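Local coordinates for protein lactate dehydrogenase, adjacent gene encodes predicted malate dehydrogenase (Cryptosporidium parvum, PDB 4ND2) that probably interconverts (S)-lactate and pyruvate with NAD(+)/NADH as cofactor, and binds pyruvate next to an NAD analogue held by its Rossmann-fold domain, at residues N65-A68 with D69-G72; R155-I158 with A159-F162; E295-L298 with L299-I303. One frame throughout, in Å; residues are numbered along the deposited sequence.

Contact 1 of 3, residues N65-A68 with D69-G72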
loop_
_atom_site.group_PDB
_atom_site.type_symbol
_atom_site.label_atom_id
_atom_site.label_comp_id
_atom_site.label_asym_id
_atom_site.label_seq_id
_atom_site.Cartn_x
_atom_site.Cartn_y
_atom_site.Cartn_z
ATOM N N ASN A 65 29.087 1.481 -12.235
ATOM C CA ASN A 65 30.002 0.386 -12.554
ATOM C C ASN A 65 31.136 0.299 -11.536
ATOM O O ASN A 65 32.162 -0.324 -11.795
ATOM C CB ASN A 65 30.565 0.551 -13.973
ATOM C CG ASN A 65 31.451 1.780 -14.124
ATOM O OD1 ASN A 65 31.582 2.593 -13.210
ATOM N ND2 ASN A 65 32.060 1.920 -15.292
ATOM N N ASP A 66 30.931 0.917 -10.375
ATOM C CA ASP A 66 31.972 1.072 -9.364
ATOM C C ASP A 66 31.521 0.444 -8.046
ATOM O O ASP A 66 30.538 0.886 -7.447
ATOM C CB ASP A 66 32.261 2.565 -9.174
ATOM C CG ASP A 66 33.456 2.833 -8.282
ATOM O OD1 ASP A 66 33.863 4.010 -8.198
ATOM O OD2 ASP A 66 33.987 1.891 -7.661
ATOM N N TYR A 67 32.249 -0.574 -7.590
ATOM C CA TYR A 67 31.897 -1.271 -6.345
ATOM C C TYR A 67 31.952 -0.377 -5.106
ATOM O O TYR A 67 31.311 -0.678 -4.102
ATOM C CB TYR A 67 32.771 -2.516 -6.135
ATOM C CG TYR A 67 32.215 -3.763 -6.786
ATOM C CD1 TYR A 67 32.896 -4.405 -7.816
ATOM C CD2 TYR A 67 30.995 -4.296 -6.372
ATOM C CE1 TYR A 67 32.381 -5.546 -8.411
ATOM C CE2 TYR A 67 30.471 -5.435 -6.961
ATOM C CZ TYR A 67 31.166 -6.056 -7.978
ATOM O OH TYR A 67 30.642 -7.187 -8.561
ATOM N N ALA A 68 32.706 0.717 -5.172
ATOM C CA ALA A 68 32.722 1.693 -4.081
ATOM C C ALA A 68 31.319 2.230 -3.775
ATOM O O ALA A 68 31.020 2.570 -2.630
ATOM C CB ALA A 68 33.672 2.838 -4.404
ATOM N N ASP A 69 30.464 2.290 -4.795
ATOM C CA ASP A 69 29.095 2.788 -4.636
ATOM C C ASP A 69 28.142 1.829 -3.904
ATOM O O ASP A 69 27.037 2.234 -3.546
ATOM C CB ASP A 69 28.497 3.170 -6.000
ATOM C CG ASP A 69 29.122 4.426 -6.587
ATOM O OD1 ASP A 69 29.607 5.276 -5.811
ATOM O OD2 ASP A 69 29.116 4.572 -7.830
ATOM N N ILE A 70 28.544 0.577 -3.681
ATOM C CA ILE A 70 27.719 -0.343 -2.879
ATOM C C ILE A 70 28.122 -0.333 -1.401
ATOM O O ILE A 70 27.597 -1.111 -0.607
ATOM C CB ILE A 70 27.702 -1.791 -3.439
ATOM C CG1 ILE A 70 28.980 -2.566 -3.096
ATOM C CG2 ILE A 70 27.473 -1.773 -4.945
ATOM C CD1 ILE A 70 28.841 -4.063 -3.270
ATOM N N SER A 71 29.048 0.555 -1.039
ATOM C CA SER A 71 29.461 0.733 0.351
ATOM C C SER A 71 28.263 1.000 1.260
ATOM O O SER A 71 27.378 1.780 0.914
ATOM C CB SER A 71 30.450 1.896 0.461
ATOM O OG SER A 71 30.889 2.057 1.795
ATOM N N GLY A 72 28.241 0.342 2.417
ATOM C CA GLY A 72 27.166 0.522 3.395
ATOM C C GLY A 72 25.826 -0.091 3.010
ATOM O O GLY A 72 24.805 0.231 3.620
#

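Contact 2 of 3, residues R155-I158 with A159-F162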
loop_
_atom_site.group_PDB
_atom_site.type_symbol
_atom_site.label_atom_id
_atom_site.label_comp_id
_atom_site.label_asym_id
_atom_site.label_seq_id
_atom_site.Cartn_x
_atom_site.Cartn_y
_atom_site.Cartn_z
ATOM N N ARG A 155 1.948 -23.108 -4.973
ATOM C CA ARG A 155 0.727 -22.546 -4.373
ATOM C C ARG A 155 -0.267 -22.052 -5.421
ATOM O O ARG A 155 -1.473 -22.272 -5.301
ATOM C CB ARG A 155 1.069 -21.373 -3.452
ATOM C CG ARG A 155 1.836 -21.742 -2.199
ATOM C CD ARG A 155 2.358 -20.494 -1.504
ATOM N NE ARG A 155 1.304 -19.796 -0.773
ATOM C CZ ARG A 155 1.452 -18.628 -0.153
ATOM N NH1 ARG A 155 2.614 -17.987 -0.178
ATOM N NH2 ARG A 155 0.425 -18.093 0.493
ATOM N N THR A 156 0.252 -21.369 -6.437
ATOM C CA THR A 156 -0.568 -20.802 -7.504
ATOM C C THR A 156 -1.314 -21.885 -8.281
ATOM O O THR A 156 -2.500 -21.738 -8.563
ATOM C CB THR A 156 0.296 -19.954 -8.463
ATOM O OG1 THR A 156 0.827 -18.835 -7.744
ATOM C CG2 THR A 156 -0.512 -19.441 -9.647
ATOM N N PHE A 157 -0.618 -22.970 -8.608
ATOM C CA PHE A 157 -1.213 -24.066 -9.369
ATOM C C PHE A 157 -2.294 -24.790 -8.565
ATOM O O PHE A 157 -3.330 -25.154 -9.111
ATOM C CB PHE A 157 -0.142 -25.055 -9.841
ATOM C CG PHE A 157 0.909 -24.447 -10.740
ATOM C CD1 PHE A 157 0.614 -23.375 -11.581
ATOM C CD2 PHE A 157 2.194 -24.967 -10.761
ATOM C CE1 PHE A 157 1.585 -22.829 -12.404
ATOM C CE2 PHE A 157 3.166 -24.428 -11.591
ATOM C CZ PHE A 157 2.861 -23.358 -12.409
ATOM N N ILE A 158 -2.056 -24.976 -7.271
ATOM C CA ILE A 158 -3.068 -25.544 -6.377
ATOM C C ILE A 158 -4.277 -24.613 -6.314
ATOM O O ILE A 158 -5.420 -25.061 -6.438
ATOM C CB ILE A 158 -2.515 -25.764 -4.954
ATOM C CG1 ILE A 158 -1.413 -26.828 -4.972
ATOM C CG2 ILE A 158 -3.634 -26.182 -4.000
ATOM C CD1 ILE A 158 -0.488 -26.778 -3.775
ATOM N N ALA A 159 -4.011 -23.320 -6.129
ATOM C CA ALA A 159 -5.066 -22.309 -6.034
ATOM C C ALA A 159 -5.915 -22.242 -7.298
ATOM O O ALA A 159 -7.136 -22.082 -7.224
ATOM C CB ALA A 159 -4.460 -20.944 -5.739
ATOM N N GLN A 160 -5.265 -22.369 -8.452
ATOM C CA GLN A 160 -5.964 -22.332 -9.737
ATOM C C GLN A 160 -6.872 -23.548 -9.935
ATOM O O GLN A 160 -7.921 -23.438 -10.573
ATOM C CB GLN A 160 -4.971 -22.196 -10.898
ATOM C CG GLN A 160 -4.423 -20.780 -11.036
ATOM C CD GLN A 160 -3.325 -20.641 -12.078
ATOM O OE1 GLN A 160 -2.534 -21.559 -12.301
ATOM N NE2 GLN A 160 -3.259 -19.475 -12.709
ATOM N N HIS A 161 -6.479 -24.699 -9.391
ATOM C CA HIS A 161 -7.341 -25.879 -9.436
ATOM C C HIS A 161 -8.626 -25.643 -8.640
ATOM O O HIS A 161 -9.722 -25.820 -9.164
ATOM C CB HIS A 161 -6.626 -27.128 -8.906
ATOM C CG HIS A 161 -7.533 -28.309 -8.760
ATOM N ND1 HIS A 161 -7.878 -29.118 -9.820
ATOM C CD2 HIS A 161 -8.202 -28.793 -7.686
ATOM C CE1 HIS A 161 -8.710 -30.056 -9.404
ATOM N NE2 HIS A 161 -8.923 -29.881 -8.112
ATOM N N PHE A 162 -8.481 -25.233 -7.382
ATOM C CA PHE A 162 -9.629 -25.042 -6.487
ATOM C C PHE A 162 -10.392 -23.733 -6.710
ATOM O O PHE A 162 -11.494 -23.567 -6.191
ATOM C CB PHE A 162 -9.185 -25.130 -5.023
ATOM C CG PHE A 162 -8.752 -26.505 -4.604
ATOM C CD1 PHE A 162 -9.688 -27.514 -4.423
ATOM C CD2 PHE A 162 -7.410 -26.793 -4.387
ATOM C CE1 PHE A 162 -9.292 -28.785 -4.035
ATOM C CE2 PHE A 162 -7.010 -28.059 -3.998
ATOM C CZ PHE A 162 -7.953 -29.058 -3.822
#

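Contact 3 of 3, residues E295-L298 with L299-I303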
loop_
_atom_site.group_PDB
_atom_site.type_symbol
_atom_site.label_atom_id
_atom_site.label_comp_id
_atom_site.label_asym_id
_atom_site.label_seq_id
_atom_site.Cartn_x
_atom_site.Cartn_y
_atom_site.Cartn_z
ATOM N N GLU A 295 8.812 -38.654 0.417
ATOM C CA GLU A 295 9.348 -37.291 0.339
ATOM C C GLU A 295 10.784 -37.207 0.862
ATOM O O GLU A 295 11.604 -36.475 0.310
ATOM C CB GLU A 295 8.431 -36.306 1.077
ATOM C CG GLU A 295 7.122 -36.053 0.339
ATOM C CD GLU A 295 6.071 -35.325 1.164
ATOM O OE1 GLU A 295 6.188 -35.276 2.407
ATOM O OE2 GLU A 295 5.110 -34.808 0.558
ATOM N N GLN A 296 11.085 -37.965 1.915
ATOM C CA GLN A 296 12.451 -38.051 2.439
ATOM C C GLN A 296 13.414 -38.642 1.407
ATOM O O GLN A 296 14.560 -38.200 1.301
ATOM C CB GLN A 296 12.491 -38.886 3.723
ATOM C CG GLN A 296 11.801 -38.235 4.912
ATOM C CD GLN A 296 11.581 -39.207 6.059
ATOM O OE1 GLN A 296 12.516 -39.862 6.514
ATOM N NE2 GLN A 296 10.340 -39.307 6.528
ATOM N N LYS A 297 12.944 -39.634 0.652
ATOM C CA LYS A 297 13.747 -40.254 -0.404
ATOM C C LYS A 297 13.967 -39.289 -1.570
ATOM O O LYS A 297 15.073 -39.193 -2.104
ATOM C CB LYS A 297 13.082 -41.539 -0.908
ATOM C CG LYS A 297 13.879 -42.269 -1.980
ATOM C CD LYS A 297 13.217 -43.575 -2.385
ATOM C CE LYS A 297 14.053 -44.318 -3.415
ATOM N NZ LYS A 297 13.586 -45.719 -3.615
ATOM N N LEU A 298 12.912 -38.584 -1.968
ATOM C CA LEU A 298 13.022 -37.581 -3.026
ATOM C C LEU A 298 13.966 -36.445 -2.622
ATOM O O LEU A 298 14.741 -35.966 -3.447
ATOM C CB LEU A 298 11.643 -37.033 -3.401
ATOM C CG LEU A 298 10.702 -38.039 -4.074
ATOM C CD1 LEU A 298 9.282 -37.502 -4.100
ATOM C CD2 LEU A 298 11.166 -38.388 -5.479
ATOM N N LEU A 299 13.915 -36.034 -1.356
ATOM C CA LEU A 299 14.838 -35.018 -0.840
ATOM C C LEU A 299 16.282 -35.525 -0.861
ATOM O O LEU A 299 17.208 -34.762 -1.149
ATOM C CB LEU A 299 14.451 -34.587 0.579
ATOM C CG LEU A 299 15.314 -33.500 1.237
ATOM C CD1 LEU A 299 15.385 -32.248 0.373
ATOM C CD2 LEU A 299 14.781 -33.163 2.622
ATOM N N GLY A 300 16.466 -36.808 -0.549
ATOM C CA GLY A 300 17.775 -37.452 -0.650
ATOM C C GLY A 300 18.337 -37.396 -2.060
ATOM O O GLY A 300 19.519 -37.112 -2.254
ATOM N N GLU A 301 17.483 -37.658 -3.046
ATOM C CA GLU A 301 17.876 -37.592 -4.454
ATOM C C GLU A 301 18.216 -36.160 -4.887
ATOM O O GLU A 301 19.112 -35.955 -5.706
ATOM C CB GLU A 301 16.779 -38.187 -5.344
ATOM C CG GLU A 301 16.647 -39.698 -5.190
ATOM C CD GLU A 301 15.419 -40.284 -5.866
ATOM O OE1 GLU A 301 14.664 -39.539 -6.525
ATOM O OE2 GLU A 301 15.207 -41.509 -5.733
ATOM N N SER A 302 17.507 -35.180 -4.331
ATOM C CA SER A 302 17.799 -33.768 -4.591
ATOM C C SER A 302 19.171 -33.391 -4.045
ATOM O O SER A 302 19.950 -32.717 -4.720
ATOM C CB SER A 302 16.731 -32.870 -3.959
ATOM O OG SER A 302 16.932 -31.512 -4.314
ATOM N N ILE A 303 19.459 -33.835 -2.824
ATOM C CA ILE A 303 20.757 -33.602 -2.189
ATOM C C ILE A 303 21.897 -34.176 -3.041
ATOM O O ILE A 303 22.925 -33.522 -3.217
ATOM C CB ILE A 303 20.795 -34.189 -0.756
ATOM C CG1 ILE A 303 19.886 -33.374 0.172
ATOM C CG2 ILE A 303 22.216 -34.211 -0.201
ATOM C CD1 ILE A 303 19.427 -34.132 1.401
#

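Contact 1 of 3, residues N65-A68 with D69-G72
Asp66 and Asp69 meet where an Asx turn leads into a 3-10 turn, in the link between parallel strands 61-64 and 75-78 of the Rossmann sheet. Three backbone bonds build the turn, each from an N-H to the carbonyl three residues earlier, the i to i+3 spacing that defines a 3-10 segment. Asp69 N donates to Asp66 O at 3.0 Å, Ile70 N to Tyr67 O at 3.1 Å, and Ser71 N to Ala68 O at 3.2 Å.

The Asx turn supplies a further polar bond. Ala68 N donates to Asp66 OD2 at 3.0 Å, with an N-H...O angle of 157°, and reaches that oxygen from above the carboxylate plane rather than within it. Asp66 has CG anti to its own N (chi1 -172°), which places the carboxylate beside the carbonyl carbon, within reach of the N-H two residues on. The carboxylate of Asp69 is held by Thr64, whose OG1 bonds to OD2. Asp66 OD1 and Asp69 OD2 stand 4.8 Å apart.

The apolar part is carried by Tyr67 and Ile70, which lie side by side and point the same way. Tyr67 also stacks on Phe34 and touches Val104 and Tyr111 of helix 94-111, while Ile70 packs on Ala8 and Ile10 of strand 6-10. Within the nucleotide-binding domain the turn thus packs against strand 6-10 and helix 94-111, the Tyr67 side chain about 5 Å from the bound 3-acetylpyridine adenine dinucleotide. In Ile70, CG1 sits between the backbone N and carbonyl carbon (chi1 78°), which brings it to 3.2 Å from Tyr67 O; the extended next torsion then takes CD1 to the edge of the tyrosine ring, near its plane, 3.8 Å from Tyr67 CD2.

Contact 2 of 3, residues R155-I158 with A159-F162
Arg155 O, Thr156 O, Phe157 O and Ile158 O accept in turn from the N atoms of Ala159, Gln160, His161 and Phe162, the i to i+4 pattern of an alpha-helix, with Gln160 N to Thr156 O the shortest at 2.8 Å. Ile158 O takes a second, weak bond from His161 N at 3.2 Å (120° at the hydrogen), so that carbonyl is shared by two donors in the last turn.

On one flank Gln160 runs back over the preceding turn, its chain extended beyond CG. The amide carbon CD lies 3.9 Å from Thr156 CG2, and OE1 approaches the edge of the Phe157 ring in its plane, 3.7 Å from CD1. Amide and ring planes differ by 26°. Thr156 OG1 turns to Ser152 O within the helix, leaving its methyl beside the glutamine; both residues also pack on Thr49 of the second subunit.

All this occupies the end of helix 147-162 in the C-terminal domain of the LDH/MDH fold, the helix that carries the pyruvate-binding Arg153, and there Phe157 stacks with His215 of helix 206-227.

On the other flank Ile158 and Phe162 lie alongside each other. The CG2 branch, anti to the backbone N of Ile158, meets the phenyl ring at its edge, 3.8 Å from Phe162 CD2. One face of that ring carries His161 CD2, 3.6 Å above the plane and over its centre. In the same imidazole NE2, the ring atom next to CD2, is hydrogen-bonded to Leu203 O, which helps fix the rotation of the ring.

Contact 3 of 3, residues E295-L298 with L299-I303
Lys297 and Glu301 are one turn apart on helix 293-314, the long C-terminal helix of the LDH/MDH fold, and their side chains cross at a slant. Lys297 is stretched out, with CG anti to its backbone N (chi1 -178°) and every later torsion also extended, a form that may partly reflect its contact with a crystal neighbour. Its CE passes 3.8 Å from Glu301 OE2, but NZ remains 5.0 Å from that oxygen, so any attraction between the charges would act at a distance, without a salt bridge. The carboxylate spans two neighbours, for OE1 lies 3.8 Å from CD2 of Leu298, which also crosses Glu301. Beneath them the backbone bonds are the regular i to i+4 set, including Glu301 N to Lys297 O at 3.0 Å.

Leu299 and Glu295 lead their side-chain ends away: Leu299 packs on Tyr265 and Leu291, and Glu295 OE1 bonds to Ser186 OG and Thr292 N. Ser302 OG is hydrogen-bonded to the backbone N of Gly176, next to His177, the predicted proton acceptor. At the start of Leu299's side chain, CB rests 3.4 Å from Glu295 O, the carbonyl that accepts from Leu299 N at 2.9 Å.

From the N terminus, contact 1 comes first, a 3-10 turn between strands 61-64 and 75-78 that joins this link to strand 6-10 and helix 94-111 of the nucleotide-binding domain. In the C-terminal domain, contact 2 ties the end of helix 147-162 to helix 206-227 and strand 169-174, and contact 3 ties helix 293-314 to strand 270-279 and the loop at Gly176. Each lies within one continuous stretch, so none closes a long loop; the three run in series, and none nests or crosses. Contact 1 lies across the chain's centre from the others, about 42 Å from contact 2 and 40 Å from contact 3 between centres. Contacts 2 and 3 have nearest atoms about 11 Å apart.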